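Local structure of pantothenate kinase (Coxiella burnetii, 3TQC) at residues Leu33-Ser38 with Lys113-Arg118; Tyr93-Ala98 with Phe227-Phe232; Trp243-Val248 with Ala276-Val281. The protein catalyses the ATP-dependent phosphorylation of pantothenate to 4'-phosphopantothenate, the first step of coenzyme A biosynthesis. All coordinates share one frame; numbering follows the deposited sequence.

Contact 1 (Leu33-Ser38 with Lys113-Arg118)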
loop_
_atom_site.group_PDB
_atom_site.type_symbol
_atom_site.label_atom_id
_atom_site.label_comp_id
_atom_site.label_asym_id
_atom_site.label_seq_id
_atom_site.Cartn_x
_atom_site.Cartn_y
_atom_site.Cartn_z
ATOM N N LEU B 33 1.469 -8.571 -30.574
ATOM C CA LEU B 33 0.758 -7.383 -30.100
ATOM C C LEU B 33 0.682 -6.338 -31.202
ATOM O O LEU B 33 1.590 -5.508 -31.377
ATOM C CB LEU B 33 1.421 -6.805 -28.847
ATOM C CG LEU B 33 0.996 -7.439 -27.525
ATOM C CD1 LEU B 33 -0.434 -7.079 -27.210
ATOM C CD2 LEU B 33 1.135 -8.940 -27.549
ATOM N N THR B 34 -0.427 -6.388 -31.931
ATOM C CA THR B 34 -0.660 -5.515 -33.068
ATOM C C THR B 34 -1.960 -4.756 -32.833
ATOM O O THR B 34 -2.965 -5.352 -32.440
ATOM C CB THR B 34 -0.731 -6.333 -34.367
ATOM O OG1 THR B 34 -0.917 -5.448 -35.479
ATOM C CG2 THR B 34 -1.868 -7.361 -34.317
ATOM N N LEU B 35 -1.934 -3.439 -33.031
ATOM C CA LEU B 35 -3.148 -2.642 -32.904
ATOM C C LEU B 35 -4.153 -3.081 -33.948
ATOM O O LEU B 35 -3.809 -3.326 -35.097
ATOM C CB LEU B 35 -2.880 -1.148 -33.055
ATOM C CG LEU B 35 -2.189 -0.459 -31.884
ATOM C CD1 LEU B 35 -2.073 1.002 -32.229
ATOM C CD2 LEU B 35 -2.930 -0.650 -30.558
ATOM N N THR B 36 -5.395 -3.200 -33.515
ATOM C CA THR B 36 -6.482 -3.613 -34.383
ATOM C C THR B 36 -7.287 -2.387 -34.786
ATOM O O THR B 36 -7.134 -1.313 -34.201
ATOM C CB THR B 36 -7.428 -4.581 -33.656
ATOM O OG1 THR B 36 -8.509 -4.934 -34.522
ATOM C CG2 THR B 36 -8.005 -3.925 -32.440
ATOM N N GLU B 37 -8.170 -2.563 -35.760
ATOM C CA GLU B 37 -9.090 -1.506 -36.141
ATOM C C GLU B 37 -9.950 -1.089 -34.945
ATOM O O GLU B 37 -10.194 0.097 -34.752
ATOM C CB GLU B 37 -9.977 -1.947 -37.302
ATOM C CG GLU B 37 -10.715 -0.799 -37.967
ATOM C CD GLU B 37 -11.673 -1.263 -39.049
ATOM O OE1 GLU B 37 -11.772 -2.497 -39.278
ATOM O OE2 GLU B 37 -12.324 -0.392 -39.675
ATOM N N SER B 38 -10.394 -2.056 -34.140
ATOM C CA SER B 38 -11.144 -1.749 -32.919
ATOM C C SER B 38 -10.344 -0.874 -31.952
ATOM O O SER B 38 -10.893 0.072 -31.395
ATOM C CB SER B 38 -11.589 -3.027 -32.208
ATOM O OG SER B 38 -12.166 -2.737 -30.946
ATOM N N LYS B 113 -7.213 2.866 -20.992
ATOM C CA LYS B 113 -8.622 2.471 -20.921
ATOM C C LYS B 113 -9.024 1.801 -22.223
ATOM O O LYS B 113 -9.609 0.724 -22.198
ATOM C CB LYS B 113 -9.546 3.655 -20.620
ATOM C CG LYS B 113 -11.063 3.384 -20.851
ATOM C CD LYS B 113 -11.869 4.669 -20.618
ATOM C CE LYS B 113 -13.403 4.490 -20.733
ATOM N NZ LYS B 113 -13.779 3.672 -21.925
ATOM N N ALA B 114 -8.692 2.421 -23.349
ATOM C CA ALA B 114 -8.965 1.828 -24.648
ATOM C C ALA B 114 -8.246 0.491 -24.831
ATOM O O ALA B 114 -8.865 -0.472 -25.242
ATOM C CB ALA B 114 -8.601 2.785 -25.775
ATOM N N LEU B 115 -6.959 0.437 -24.504
ATOM C CA LEU B 115 -6.154 -0.761 -24.728
ATOM C C LEU B 115 -6.474 -1.896 -23.771
ATOM O O LEU B 115 -6.593 -3.034 -24.193
ATOM C CB LEU B 115 -4.661 -0.440 -24.631
ATOM C CG LEU B 115 -4.100 0.431 -25.760
ATOM C CD1 LEU B 115 -2.599 0.696 -25.525
ATOM C CD2 LEU B 115 -4.320 -0.217 -27.084
ATOM N N LEU B 116 -6.611 -1.599 -22.485
ATOM C CA LEU B 116 -6.937 -2.641 -21.526
ATOM C C LEU B 116 -8.259 -3.326 -21.854
ATOM O O LEU B 116 -8.424 -4.502 -21.563
ATOM C CB LEU B 116 -6.963 -2.107 -20.102
ATOM C CG LEU B 116 -5.575 -1.838 -19.505
ATOM C CD1 LEU B 116 -5.687 -1.143 -18.177
ATOM C CD2 LEU B 116 -4.830 -3.141 -19.349
ATOM N N SER B 117 -9.177 -2.606 -22.491
ATOM C CA SER B 117 -10.499 -3.125 -22.758
ATOM C C SER B 117 -10.503 -4.173 -23.886
ATOM O O SER B 117 -11.465 -4.905 -24.028
ATOM C CB SER B 117 -11.463 -1.978 -23.083
ATOM O OG SER B 117 -11.426 -1.635 -24.446
ATOM N N ARG B 118 -9.431 -4.245 -24.675
ATOM C CA ARG B 118 -9.341 -5.213 -25.779
ATOM C C ARG B 118 -9.277 -6.671 -25.338
ATOM O O ARG B 118 -9.570 -7.555 -26.136
ATOM C CB ARG B 118 -8.124 -4.914 -26.669
ATOM C CG ARG B 118 -6.792 -5.450 -26.126
ATOM C CD ARG B 118 -5.568 -4.666 -26.658
ATOM N NE ARG B 118 -5.417 -4.710 -28.120
ATOM C CZ ARG B 118 -4.776 -5.656 -28.806
ATOM N NH1 ARG B 118 -4.241 -6.713 -28.203
ATOM N NH2 ARG B 118 -4.694 -5.556 -30.126
#
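Leu35 and Arg118 carry most of this surface contact, which sets the loop running into helix 37-42 against the C-terminal end of helix 105-116, the helix that follows the nucleotide-binding P-loop of this kinase fold. The apolar part is small. Leu35 CD2 meets Leu115 CD2 at 3.8 Å, the two side chains crossing at about a right angle; both also rest on helix 52-84, Leu35 through Leu52 and Thr56, Leu115 through Tyr59 and Ser63.

The polar part centres on the guanidinium of Arg118. Its CG lies between the backbone N and the carbonyl carbon (chi1 81°), and a bend at chi3 turns the head toward the loop. NH2 forms a salt bridge with Asp39 and comes within 2.9 Å of Thr34 O, which lies at the edge of the guanidinium near its plane. The same Asp39 oxygen accepts the backbone N-H of Thr36, the N-cap residue, as in one half of a capping box. One carboxylate oxygen thus ties the start of helix 37-42 to Arg118. On the other amino group, Leu33 CD1 approaches Arg118 NH1 obliquely at 4.0 Å.

Contact 2 (Tyr93-Ala98 with Phe227-Phe232)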
loop_
_atom_site.group_PDB
_atom_site.type_symbol
_atom_site.label_atom_id
_atom_site.label_comp_id
_atom_site.label_asym_id
_atom_site.label_seq_id
_atom_site.Cartn_x
_atom_site.Cartn_y
_atom_site.Cartn_z
ATOM N N TYR B 93 -10.373 -4.556 -10.385
ATOM C CA TYR B 93 -8.966 -4.307 -10.234
ATOM C C TYR B 93 -8.773 -2.816 -10.490
ATOM O O TYR B 93 -9.251 -2.316 -11.492
ATOM C CB TYR B 93 -8.195 -5.132 -11.255
ATOM C CG TYR B 93 -6.728 -5.182 -10.975
ATOM C CD1 TYR B 93 -6.188 -6.198 -10.216
ATOM C CD2 TYR B 93 -5.870 -4.210 -11.480
ATOM C CE1 TYR B 93 -4.846 -6.240 -9.955
ATOM C CE2 TYR B 93 -4.537 -4.237 -11.215
ATOM C CZ TYR B 93 -4.020 -5.266 -10.465
ATOM O OH TYR B 93 -2.675 -5.302 -10.199
ATOM N N ILE B 94 -8.110 -2.107 -9.584
ATOM C CA ILE B 94 -7.956 -0.663 -9.720
ATOM C C ILE B 94 -6.504 -0.294 -9.913
ATOM O O ILE B 94 -5.659 -0.638 -9.088
ATOM C CB ILE B 94 -8.488 0.094 -8.510
ATOM C CG1 ILE B 94 -9.956 -0.267 -8.251
ATOM C CG2 ILE B 94 -8.350 1.582 -8.737
ATOM C CD1 ILE B 94 -10.693 0.752 -7.377
ATOM N N ILE B 95 -6.230 0.419 -10.998
ATOM C CA ILE B 95 -4.891 0.837 -11.345
ATOM C C ILE B 95 -4.785 2.349 -11.128
ATOM O O ILE B 95 -5.564 3.112 -11.689
ATOM C CB ILE B 95 -4.581 0.513 -12.810
ATOM C CG1 ILE B 95 -4.619 -1.001 -13.047
ATOM C CG2 ILE B 95 -3.216 1.060 -13.227
ATOM C CD1 ILE B 95 -4.668 -1.376 -14.561
ATOM N N GLY B 96 -3.825 2.773 -10.323
ATOM C CA GLY B 96 -3.642 4.180 -10.012
ATOM C C GLY B 96 -2.704 4.816 -11.008
ATOM O O GLY B 96 -1.721 4.201 -11.415
ATOM N N ILE B 97 -3.018 6.036 -11.440
ATOM C CA ILE B 97 -2.090 6.797 -12.254
ATOM C C ILE B 97 -1.861 8.147 -11.608
ATOM O O ILE B 97 -2.797 8.938 -11.445
ATOM C CB ILE B 97 -2.586 6.990 -13.668
ATOM C CG1 ILE B 97 -2.857 5.653 -14.346
ATOM C CG2 ILE B 97 -1.531 7.742 -14.503
ATOM C CD1 ILE B 97 -3.239 5.841 -15.787
ATOM N N ALA B 98 -0.619 8.393 -11.214
ATOM C CA ALA B 98 -0.239 9.605 -10.501
ATOM C C ALA B 98 0.843 10.333 -11.303
ATOM O O ALA B 98 1.389 9.792 -12.261
ATOM C CB ALA B 98 0.269 9.246 -9.124
ATOM N N PHE B 227 -6.449 0.513 -4.191
ATOM C CA PHE B 227 -6.003 0.100 -5.506
ATOM C C PHE B 227 -4.959 -0.990 -5.450
ATOM O O PHE B 227 -4.365 -1.262 -4.409
ATOM C CB PHE B 227 -5.610 1.304 -6.402
ATOM C CG PHE B 227 -4.422 2.105 -5.946
ATOM C CD1 PHE B 227 -3.181 1.518 -5.739
ATOM C CD2 PHE B 227 -4.524 3.478 -5.822
ATOM C CE1 PHE B 227 -2.051 2.295 -5.379
ATOM C CE2 PHE B 227 -3.418 4.260 -5.445
ATOM C CZ PHE B 227 -2.182 3.665 -5.230
ATOM N N ASP B 228 -4.760 -1.622 -6.597
ATOM C CA ASP B 228 -3.952 -2.820 -6.701
ATOM C C ASP B 228 -2.575 -2.583 -7.318
ATOM O O ASP B 228 -1.631 -3.331 -7.078
ATOM C CB ASP B 228 -4.738 -3.812 -7.551
ATOM C CG ASP B 228 -6.062 -4.150 -6.930
ATOM O OD1 ASP B 228 -6.044 -5.026 -6.043
ATOM O OD2 ASP B 228 -7.096 -3.535 -7.292
ATOM N N PHE B 229 -2.474 -1.535 -8.116
ATOM C CA PHE B 229 -1.295 -1.269 -8.907
ATOM C C PHE B 229 -1.280 0.215 -9.185
ATOM O O PHE B 229 -2.332 0.811 -9.385
ATOM C CB PHE B 229 -1.414 -2.033 -10.210
ATOM C CG PHE B 229 -0.156 -2.081 -11.012
ATOM C CD1 PHE B 229 0.643 -3.207 -10.999
ATOM C CD2 PHE B 229 0.208 -1.016 -11.817
ATOM C CE1 PHE B 229 1.820 -3.254 -11.764
ATOM C CE2 PHE B 229 1.367 -1.052 -12.572
ATOM C CZ PHE B 229 2.171 -2.164 -12.547
ATOM N N SER B 230 -0.109 0.821 -9.214
ATOM C CA SER B 230 -0.030 2.237 -9.547
ATOM C C SER B 230 1.103 2.522 -10.493
ATOM O O SER B 230 2.167 1.908 -10.402
ATOM C CB SER B 230 0.146 3.075 -8.290
ATOM O OG SER B 230 1.261 2.613 -7.576
ATOM N N LEU B 231 0.843 3.457 -11.404
ATOM C CA LEU B 231 1.826 3.997 -12.328
ATOM C C LEU B 231 2.092 5.407 -11.880
ATOM O O LEU B 231 1.167 6.118 -11.506
ATOM C CB LEU B 231 1.271 4.090 -13.748
ATOM C CG LEU B 231 1.038 2.866 -14.628
ATOM C CD1 LEU B 231 -0.174 2.072 -14.169
ATOM C CD2 LEU B 231 0.850 3.336 -16.062
ATOM N N PHE B 232 3.339 5.831 -11.941
ATOM C CA PHE B 232 3.655 7.231 -11.745
ATOM C C PHE B 232 4.262 7.712 -13.059
ATOM O O PHE B 232 5.186 7.093 -13.558
ATOM C CB PHE B 232 4.609 7.426 -10.577
ATOM C CG PHE B 232 4.892 8.874 -10.241
ATOM C CD1 PHE B 232 4.268 9.485 -9.169
ATOM C CD2 PHE B 232 5.812 9.602 -10.976
ATOM C CE1 PHE B 232 4.540 10.795 -8.848
ATOM C CE2 PHE B 232 6.091 10.907 -10.664
ATOM C CZ PHE B 232 5.442 11.511 -9.593
#
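The aromatic ring of Tyr93 lies flat against the side chain of Asp228. Asp228 CB sits over one ring face in a CH-pi contact, 3.5 Å from the centroid, and the carboxylate is stacked with its plane only 21° from that of the ring. Tyr93 reaches this place because its CG is anti to the backbone N (chi1 -167°), which also carries the hydroxyl on to Phe229, where OH is 3.5 Å from CB. Over the CG end of the same face, Asp228 OD2 accepts the backbone N-H of Ile94 on its anti side, in a nearly straight bond of 2.9 Å. The same oxygen has a salt bridge to Lys168, so a main-chain amide and an ammonium group both help to fix the carboxylate.

Ile94 O takes the N-H of Asp228 at 2.8 Å and, weakly, that of Phe229, so one carbonyl serves two successive amides just where strand 229-234 begins. Beyond it the strands run parallel, in the middle of the central sheet of the P-loop kinase fold; strand 93-99 leads directly into the ATP-binding loop. Gly96 pairs both ways, its N donating to Phe229 O and its O accepting from Leu231 N, and Ala98 N follows on Leu231 O.

Ile95, Ile97, Phe229 and Leu231 share one face of the sheet. Here Ile95 CG2 and Leu231 CD1 are pressed to 3.3 Å, tighter than normal van der Waals contact, beneath helix 105-116, while the ring of Phe229 meets Tyr69 edge-to-face. On the other face the Phe227 ring passes Gly96 obliquely, its CD2 4.3 Å from Gly96 CA. Farther along, Phe232 presents a ring face to Ala98 O, and its CD1 lies 4.0 Å from Ala98 CB.

Contact 3 (Trp243-Val248 with Ala276-Val281). With ADP (adenosine-5'-diphosphate), chain D.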
loop_
_atom_site.group_PDB
_atom_site.type_symbol
_atom_site.label_atom_id
_atom_site.label_comp_id
_atom_site.label_asym_id
_atom_site.label_seq_id
_atom_site.Cartn_x
_atom_site.Cartn_y
_atom_site.Cartn_z
ATOM N N TRP B 243 5.173 21.793 -20.891
ATOM C CA TRP B 243 3.940 21.153 -21.322
ATOM C C TRP B 243 2.761 21.888 -20.737
ATOM O O TRP B 243 1.722 22.054 -21.374
ATOM C CB TRP B 243 3.876 19.707 -20.878
ATOM C CG TRP B 243 4.918 18.834 -21.479
ATOM C CD1 TRP B 243 5.592 19.038 -22.641
ATOM C CD2 TRP B 243 5.379 17.581 -20.956
ATOM N NE1 TRP B 243 6.456 18.003 -22.863
ATOM C CE2 TRP B 243 6.346 17.096 -21.842
ATOM C CE3 TRP B 243 5.078 16.837 -19.806
ATOM C CZ2 TRP B 243 7.015 15.894 -21.629
ATOM C CZ3 TRP B 243 5.744 15.648 -19.587
ATOM C CH2 TRP B 243 6.705 15.183 -20.500
ATOM N N TYR B 244 2.923 22.311 -19.494
ATOM C CA TYR B 244 1.891 23.068 -18.827
ATOM C C TYR B 244 1.663 24.392 -19.551
ATOM O O TYR B 244 0.535 24.718 -19.899
ATOM C CB TYR B 244 2.247 23.305 -17.364
ATOM C CG TYR B 244 1.197 24.118 -16.694
ATOM C CD1 TYR B 244 0.078 23.515 -16.147
ATOM C CD2 TYR B 244 1.300 25.499 -16.634
ATOM C CE1 TYR B 244 -0.908 24.269 -15.552
ATOM C CE2 TYR B 244 0.324 26.251 -16.040
ATOM C CZ TYR B 244 -0.782 25.635 -15.505
ATOM O OH TYR B 244 -1.764 26.389 -14.914
ATOM N N ILE B 245 2.734 25.143 -19.792
ATOM C CA ILE B 245 2.593 26.449 -20.418
ATOM C C ILE B 245 1.990 26.318 -21.807
ATOM O O ILE B 245 1.133 27.103 -22.181
ATOM C CB ILE B 245 3.924 27.244 -20.447
ATOM C CG1 ILE B 245 4.325 27.651 -19.024
ATOM C CG2 ILE B 245 3.795 28.496 -21.306
ATOM C CD1 ILE B 245 5.776 28.074 -18.898
ATOM N N ASP B 246 2.409 25.323 -22.570
ATOM C CA ASP B 246 1.809 25.102 -23.880
ATOM C C ASP B 246 0.332 24.746 -23.775
ATOM O O ASP B 246 -0.480 25.262 -24.526
ATOM C CB ASP B 246 2.559 24.019 -24.655
ATOM C CG ASP B 246 3.915 24.488 -25.145
ATOM O OD1 ASP B 246 4.226 25.693 -24.999
ATOM O OD2 ASP B 246 4.670 23.643 -25.686
ATOM N N ARG B 247 -0.028 23.887 -22.839
ATOM C CA ARG B 247 -1.436 23.509 -22.690
ATOM C C ARG B 247 -2.331 24.731 -22.405
ATOM O O ARG B 247 -3.401 24.866 -23.002
ATOM C CB ARG B 247 -1.615 22.452 -21.609
ATOM C CG ARG B 247 -2.981 21.774 -21.645
ATOM C CD ARG B 247 -3.075 20.708 -20.599
ATOM N NE ARG B 247 -3.003 21.240 -19.235
ATOM C CZ ARG B 247 -3.008 20.487 -18.137
ATOM N NH1 ARG B 247 -3.069 19.163 -18.224
ATOM N NH2 ARG B 247 -2.952 21.056 -16.941
ATOM N N VAL B 248 -1.877 25.619 -21.520
ATOM C CA VAL B 248 -2.605 26.860 -21.234
ATOM C C VAL B 248 -2.618 27.775 -22.450
ATOM O O VAL B 248 -3.662 28.303 -22.811
ATOM C CB VAL B 248 -2.049 27.610 -19.995
ATOM C CG1 VAL B 248 -0.567 27.816 -20.111
ATOM C CG2 VAL B 248 -2.747 28.963 -19.809
ATOM N N ALA B 276 3.774 34.317 -19.316
ATOM C CA ALA B 276 4.287 34.756 -18.029
ATOM C C ALA B 276 3.332 34.369 -16.902
ATOM O O ALA B 276 3.767 33.873 -15.868
ATOM C CB ALA B 276 4.536 36.261 -18.037
ATOM N N PHE B 277 2.036 34.580 -17.107
ATOM C CA PHE B 277 1.031 34.145 -16.140
ATOM C C PHE B 277 1.085 32.640 -15.892
ATOM O O PHE B 277 1.012 32.193 -14.750
ATOM C CB PHE B 277 -0.366 34.514 -16.617
ATOM C CG PHE B 277 -1.449 34.126 -15.660
ATOM C CD1 PHE B 277 -1.739 34.923 -14.567
ATOM C CD2 PHE B 277 -2.184 32.970 -15.853
ATOM C CE1 PHE B 277 -2.741 34.564 -13.676
ATOM C CE2 PHE B 277 -3.182 32.610 -14.974
ATOM C CZ PHE B 277 -3.464 33.408 -13.885
ATOM N N ALA B 278 1.193 31.868 -16.969
ATOM C CA ALA B 278 1.256 30.407 -16.894
ATOM C C ALA B 278 2.520 29.938 -16.187
ATOM O O ALA B 278 2.494 28.979 -15.418
ATOM C CB ALA B 278 1.198 29.805 -18.287
ATOM N N LYS B 279 3.627 30.606 -16.475
ATOM C CA LYS B 279 4.899 30.310 -15.834
ATOM C C LYS B 279 4.783 30.546 -14.333
ATOM O O LYS B 279 5.271 29.739 -13.530
ATOM C CB LYS B 279 5.997 31.187 -16.434
ATOM C CG LYS B 279 7.407 30.883 -15.973
ATOM C CD LYS B 279 8.386 31.794 -16.704
ATOM C CE LYS B 279 9.801 31.611 -16.207
ATOM N NZ LYS B 279 10.185 30.172 -16.249
ATOM N N HIS B 280 4.122 31.651 -13.974
ATOM C CA HIS B 280 3.907 32.032 -12.583
ATOM C C HIS B 280 3.094 30.981 -11.845
ATOM O O HIS B 280 3.489 30.539 -10.768
ATOM C CB HIS B 280 3.193 33.385 -12.497
ATOM C CG HIS B 280 2.552 33.636 -11.172
ATOM N ND1 HIS B 280 3.231 34.204 -10.116
ATOM C CD2 HIS B 280 1.304 33.367 -10.717
ATOM C CE1 HIS B 280 2.423 34.291 -9.074
ATOM N NE2 HIS B 280 1.250 33.787 -9.411
ATOM N N VAL B 281 1.956 30.602 -12.426
ATOM C CA VAL B 281 1.061 29.618 -11.812
ATOM C C VAL B 281 1.802 28.298 -11.582
ATOM O O VAL B 281 1.741 27.719 -10.490
ATOM C CB VAL B 281 -0.200 29.386 -12.669
ATOM C CG1 VAL B 281 -0.946 28.130 -12.229
ATOM C CG2 VAL B 281 -1.116 30.597 -12.608
HETATM P PB ADP D . -2.454 15.611 -16.857
HETATM O O1B ADP D . -3.687 14.790 -17.065
HETATM O O2B ADP D . -1.400 14.907 -16.042
HETATM O O3B ADP D . -2.698 17.028 -16.390
HETATM P PA ADP D . -2.539 15.608 -19.690
HETATM O O1A ADP D . -2.789 14.124 -19.813
HETATM O O2A ADP D . -3.653 16.597 -19.825
HETATM O O3A ADP D . -1.793 15.876 -18.295
HETATM O "O5'" ADP D . -1.431 16.017 -20.746
HETATM C "C5'" ADP D . -0.665 17.199 -20.583
HETATM C "C4'" ADP D . -0.324 17.771 -21.951
HETATM O "O4'" ADP D . 0.637 16.946 -22.603
HETATM C "C3'" ADP D . -1.526 17.809 -22.871
HETATM O "O3'" ADP D . -1.431 18.981 -23.682
HETATM C "C2'" ADP D . -1.431 16.556 -23.705
HETATM O "O2'" ADP D . -1.947 16.759 -25.009
HETATM C "C1'" ADP D . 0.061 16.302 -23.747
HETATM N N9 ADP D . 0.436 14.874 -23.703
HETATM C C8 ADP D . 0.208 14.041 -22.679
HETATM N N7 ADP D . 0.701 12.810 -22.943
HETATM C C5 ADP D . 1.252 12.868 -24.158
HETATM C C6 ADP D . 1.949 11.902 -25.004
HETATM N N6 ADP D . 2.112 10.633 -24.554
HETATM N N1 ADP D . 2.384 12.337 -26.200
HETATM C C2 ADP D . 2.201 13.606 -26.629
HETATM N N3 ADP D . 1.569 14.541 -25.888
HETATM C C4 ADP D . 1.086 14.223 -24.662
#
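The axes of the segments Trp243-Val248 and Ala276-Val281 approach to 9.2 Å at 135° between their N-to-C directions, with Ile245 and Ala278 nearest at their CA atoms, 5.5 Å apart. This is an inclined, roughly antiparallel helix pair, in which helix 237-253 of the P-loop kinase fold, carrying ADP-binding Arg247, meets helix 271-294. No hydrogen bond spans it; the packing is apolar and centres on the small Ala278. Ile245 CG1 reaches the methyl of Ala278 at 3.9 Å, and its CD1 runs on to lie beside CA and CB of Lys279. Val248 packs against Ala278 as well, although its modelled rotamer is doubtful.

Tyr244, its CG anti to the backbone N (chi1 178°), extends into the same interface. The ring turns an edge to the backbone, CE2 lying 3.5 Å from Ala278 O, and its hydroxyl oxygen comes within 3.3 Å of Val281 CG1, the two side chains crossing nearly at right angles. Tyr244 also touches Ala102 of the phosphate-binding loop.

Toward the nucleotide, Trp243 lies behind two ADP-pocket residues, stacking on His311 and forming a cation-pi pair with Lys307. Arg247, bent at chi3, meets the beta-phosphate edge-on, NH1 donating to ADP O3B at 2.8 Å; the same NH1 bonds weakly to ADP O2A at 3.1 Å.

Overall arrangement
After strand 16-20 at the edge of the central sheet, the chain passes 33-38, runs the length of helix 52-84 and returns to the sheet at 93-98. It then runs through the P-loop into helix 105-116, whose end at 113-118 closes contact 1. Contact 2 is still open at that point and closes only at 227-232, so the two cross. They also touch, Leu116 CD1 lying 3.8 Å from Ile95 CD1, where the P-loop helix packs on the sheet. Strand 229-234 is followed by helix 237-253, which opens contact 3. That contact closes a short loop after the others, its nearest atoms about 10 Å from contact 2, and joins helix 271-294 to the nucleotide side.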